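Local coordinates for takeout-like protein 1 (Epiphyas postvittana, PDB 3E8T), which binds ubiquinone-8 and probably serves as a carrier of hydrophobic ligands in insects, at residues V36-A48 / T57-A69. Sequence-based numbering, arbitrary orientation. Where two conformers were deposited one is given.
Sequences VEVMDVLDLDDFA and TLKEGKLKGLKGA
Leu42 and Leu63 form a hydrogen-bonded pair in an antiparallel beta hairpin, built from strands 42-51 and 54-77, at the margin of the curved sheet that wraps the ligand in this JHBP-family fold. Their two N-H...O bonds are matched, and Leu42 CD2 lies 4.2 Å from Leu63 CD2. Leucine suits this face because Leu63, with Leu66, touches the bound ubiquinone-8.

Beyond the strand pairing, Asp40 closes the contact's end. Its CB stands 3.8 Å from Lys67 N, and CG, turned away from the backbone N (chi1 -170°), comes 3.4 Å from Gly65 N, setting the carboxylate against the 3-10 segment 66-68. OD1 packs against Lys64 CG and accepts a weak bond from Gly65 N; OD2 takes a second weak bond from that N-H and, through its anti lone pair, a firm one from Lys67 N at 2.8 Å. Were Asp40 an alanine, the N-H of Lys67 would probably lose its acceptor and the turn be less firmly tied to residues 36-48. The backbone angles of Gly65 (phi 128°) would jam a CB against the preceding carbonyl, so glycine fits this bend. Water 1 adds a bridge, donating to Met39 O and Leu63 O while accepting from Leu66 N.

On the opposite face of the strand pair, Lys62 bends at chi2 (-70°) to run alongside Asp43, while its CB meets Val41 CG1. In one Asp43 conformer the lysine's length lets NZ form a salt bridge with OD1, on its syn lone pair, at 2.6 Å. Across the corner at 59 and 60 from Gly61, Phe47 and Leu58 form another hydrogen-bonded pair, with Phe47 CE2 3.9 Å from Leu58 CD2. Near the corner, Asp46 OD1 accepts a hydrogen bond from Glu60 N, 3.1 Å away above the carboxylate plane.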
# COMPACT_ATOMS: atom_id res chain seq x y z
N VAL A 36 -10.11 -8.05 11.30
CA VAL A 36 -9.63 -7.23 10.17
C VAL A 36 -9.30 -5.85 10.70
O VAL A 36 -10.19 -5.11 11.14
CB VAL A 36 -10.66 -7.17 9.01
CG1 VAL A 36 -10.15 -6.24 7.93
CG2 VAL A 36 -10.94 -8.56 8.47
N GLU A 37 -8.02 -5.52 10.61
CA GLU A 37 -7.49 -4.30 11.14
C GLU A 37 -7.90 -3.09 10.29
O GLU A 37 -8.25 -3.23 9.13
CB GLU A 37 -5.97 -4.43 11.18
CG GLU A 37 -5.49 -5.64 12.00
CD GLU A 37 -3.99 -5.93 11.89
OE1 GLU A 37 -3.48 -6.30 10.81
OE2 GLU A 37 -3.28 -5.78 12.92
N VAL A 38 -7.89 -1.90 10.88
CA VAL A 38 -8.15 -0.68 10.13
C VAL A 38 -7.02 -0.47 9.11
O VAL A 38 -5.84 -0.60 9.41
CB VAL A 38 -8.21 0.54 11.05
CG1 VAL A 38 -8.43 1.84 10.28
CG2 VAL A 38 -9.24 0.33 12.16
N MET A 39 -7.38 -0.17 7.87
CA MET A 39 -6.40 0.05 6.79
C MET A 39 -6.40 1.45 6.25
O MET A 39 -5.66 1.75 5.33
CB MET A 39 -6.58 -0.99 5.68
CG MET A 39 -6.12 -2.37 6.13
SD MET A 39 -6.74 -3.73 5.17
CE MET A 39 -8.36 -3.98 5.94
N ASP A 40 -7.22 2.34 6.82
CA ASP A 40 -7.13 3.78 6.55
C ASP A 40 -7.68 4.46 7.80
O ASP A 40 -8.89 4.50 8.01
CB ASP A 40 -7.86 4.23 5.26
CG ASP A 40 -7.53 5.69 4.89
OD1 ASP A 40 -6.86 6.40 5.71
OD2 ASP A 40 -7.93 6.18 3.80
N VAL A 41 -6.82 4.90 8.70
CA VAL A 41 -5.37 5.01 8.58
C VAL A 41 -4.76 3.68 8.93
O VAL A 41 -5.12 3.06 9.93
CB VAL A 41 -4.87 6.11 9.52
CG1 VAL A 41 -3.38 6.20 9.48
CG2 VAL A 41 -5.43 7.47 9.12
N LEU A 42 -3.87 3.19 8.09
CA LEU A 42 -3.14 1.96 8.33
C LEU A 42 -1.91 2.20 9.17
O LEU A 42 -1.10 3.04 8.82
CB LEU A 42 -2.70 1.35 7.00
CG LEU A 42 -1.88 0.06 7.02
CD1 LEU A 42 -2.65 -1.12 7.63
CD2 LEU A 42 -1.34 -0.30 5.65
N ASP A 43 -1.80 1.47 10.28
CA ASP A 43 -0.60 1.50 11.09
C ASP A 43 0.43 0.56 10.47
O ASP A 43 0.16 -0.59 10.20
CB ASP A 43 -0.95 1.11 12.54
CG ASP A 43 -1.50 2.28 13.34
OD1 ASP A 43 -0.73 3.21 13.60
OD2 ASP A 43 -2.71 2.29 13.72
N LEU A 44 1.60 1.09 10.20
CA LEU A 44 2.70 0.30 9.66
C LEU A 44 3.57 -0.20 10.80
O LEU A 44 3.88 0.57 11.72
CB LEU A 44 3.56 1.16 8.72
CG LEU A 44 2.77 1.81 7.59
CD1 LEU A 44 3.63 2.78 6.79
CD2 LEU A 44 2.13 0.75 6.67
N ASP A 45 4.01 -1.43 10.74
CA ASP A 45 4.97 -1.90 11.72
C ASP A 45 6.27 -1.12 11.51
O ASP A 45 6.59 -0.69 10.42
CB ASP A 45 5.20 -3.41 11.58
CG ASP A 45 4.01 -4.24 12.01
OD1 ASP A 45 3.04 -3.69 12.53
OD2 ASP A 45 4.09 -5.46 11.77
N ASP A 46 7.04 -0.96 12.57
CA ASP A 46 8.32 -0.28 12.51
C ASP A 46 9.19 -0.94 11.49
O ASP A 46 9.21 -2.18 11.39
CB ASP A 46 8.92 -0.21 13.92
CG ASP A 46 8.03 0.69 14.92
OD1 ASP A 46 7.03 1.30 14.49
OD2 ASP A 46 8.38 0.82 16.13
N PHE A 47 9.87 -0.15 10.66
CA PHE A 47 10.73 -0.75 9.66
C PHE A 47 11.94 0.12 9.39
O PHE A 47 11.98 1.28 9.77
CB PHE A 47 10.00 -1.13 8.36
CG PHE A 47 9.52 0.04 7.53
CD1 PHE A 47 10.27 0.52 6.48
CD2 PHE A 47 8.34 0.66 7.78
CE1 PHE A 47 9.85 1.61 5.75
CE2 PHE A 47 7.92 1.71 7.05
CZ PHE A 47 8.66 2.20 6.02
N ALA A 48 12.90 -0.49 8.73
CA ALA A 48 14.12 0.19 8.36
C ALA A 48 14.61 -0.32 7.03
O ALA A 48 14.27 -1.45 6.61
CB ALA A 48 15.18 -0.08 9.41
N THR A 57 14.84 4.80 8.91
CA THR A 57 13.93 4.09 9.76
C THR A 57 12.61 4.87 9.84
O THR A 57 12.60 6.11 9.76
CB THR A 57 14.47 3.87 11.17
OG1 THR A 57 14.53 5.10 11.87
CG2 THR A 57 15.83 3.22 11.16
N LEU A 58 11.51 4.14 10.01
CA LEU A 58 10.22 4.76 10.27
C LEU A 58 9.51 4.00 11.36
O LEU A 58 9.29 2.77 11.23
CB LEU A 58 9.35 4.82 9.03
CG LEU A 58 8.10 5.68 9.14
CD1 LEU A 58 8.45 7.16 9.19
CD2 LEU A 58 7.13 5.38 8.00
N LYS A 59 9.17 4.73 12.41
CA LYS A 59 8.43 4.16 13.54
C LYS A 59 7.10 4.91 13.63
O LYS A 59 7.00 6.06 13.23
CB LYS A 59 9.23 4.31 14.85
CG LYS A 59 10.51 3.54 14.83
CD LYS A 59 11.19 3.61 16.18
CE LYS A 59 12.63 3.29 16.12
NZ LYS A 59 13.28 3.77 17.37
N GLU A 60 6.10 4.25 14.19
CA GLU A 60 4.78 4.89 14.28
C GLU A 60 4.26 5.24 12.88
O GLU A 60 3.56 6.24 12.74
CB GLU A 60 4.76 6.16 15.17
CG GLU A 60 5.06 6.01 16.66
CD GLU A 60 4.67 7.28 17.42
OE1 GLU A 60 5.45 8.24 17.33
OE2 GLU A 60 3.58 7.34 18.04
N GLY A 61 4.62 4.44 11.89
CA GLY A 61 4.25 4.82 10.54
C GLY A 61 2.76 4.70 10.30
O GLY A 61 2.09 3.82 10.85
N LYS A 62 2.24 5.59 9.48
CA LYS A 62 0.84 5.66 9.15
C LYS A 62 0.67 5.91 7.67
O LYS A 62 1.29 6.81 7.12
CB LYS A 62 0.23 6.86 9.83
CG LYS A 62 0.39 6.96 11.32
CD LYS A 62 -0.37 5.99 12.06
CE LYS A 62 -0.32 6.34 13.59
NZ LYS A 62 -1.38 5.61 14.31
N LEU A 63 -0.23 5.17 7.06
CA LEU A 63 -0.60 5.36 5.65
C LEU A 63 -2.06 5.79 5.58
O LEU A 63 -2.94 5.03 6.01
CB LEU A 63 -0.39 4.07 4.83
CG LEU A 63 -0.96 4.13 3.40
CD1 LEU A 63 -0.10 5.01 2.56
CD2 LEU A 63 -1.07 2.72 2.80
N LYS A 64 -2.29 6.99 5.05
CA LYS A 64 -3.63 7.51 4.87
C LYS A 64 -3.94 7.59 3.40
O LYS A 64 -3.08 7.95 2.60
CB LYS A 64 -3.79 8.88 5.52
CG LYS A 64 -5.28 9.42 5.55
CD LYS A 64 -5.50 10.71 6.45
CE LYS A 64 -6.82 11.45 6.12
NZ LYS A 64 -7.12 12.74 6.86
N GLY A 65 -5.17 7.25 3.04
CA GLY A 65 -5.69 7.49 1.72
C GLY A 65 -6.31 6.30 1.02
O GLY A 65 -6.99 6.48 -0.02
N LEU A 66 -6.15 5.08 1.54
CA LEU A 66 -6.71 3.91 0.85
C LEU A 66 -8.24 3.98 0.71
O LEU A 66 -8.77 3.46 -0.24
CB LEU A 66 -6.30 2.60 1.52
CG LEU A 66 -6.44 1.29 0.73
CD1 LEU A 66 -5.70 1.35 -0.61
CD2 LEU A 66 -5.89 0.14 1.58
N LYS A 67 -8.93 4.64 1.64
CA LYS A 67 -10.41 4.76 1.58
C LYS A 67 -10.83 5.40 0.27
O LYS A 67 -11.95 5.17 -0.21
CB LYS A 67 -10.93 5.62 2.74
CG LYS A 67 -12.43 5.76 2.82
CD LYS A 67 -12.89 6.32 4.17
CE LYS A 67 -12.58 7.79 4.39
NZ LYS A 67 -13.16 8.28 5.70
N GLY A 68 -9.99 6.29 -0.24
CA GLY A 68 -10.27 7.10 -1.42
C GLY A 68 -9.74 6.55 -2.72
O GLY A 68 -9.79 7.22 -3.76
N ALA A 69 -9.22 5.33 -2.67
CA ALA A 69 -8.66 4.74 -3.86
C ALA A 69 -9.71 4.51 -4.94
O ALA A 69 -10.86 4.20 -4.63
CB ALA A 69 -7.95 3.45 -3.57
O HOH W 1 -4.79 4.10 4.03
O HOH W 2 1.95 2.99 13.51
O HOH W 3 6.46 2.44 10.78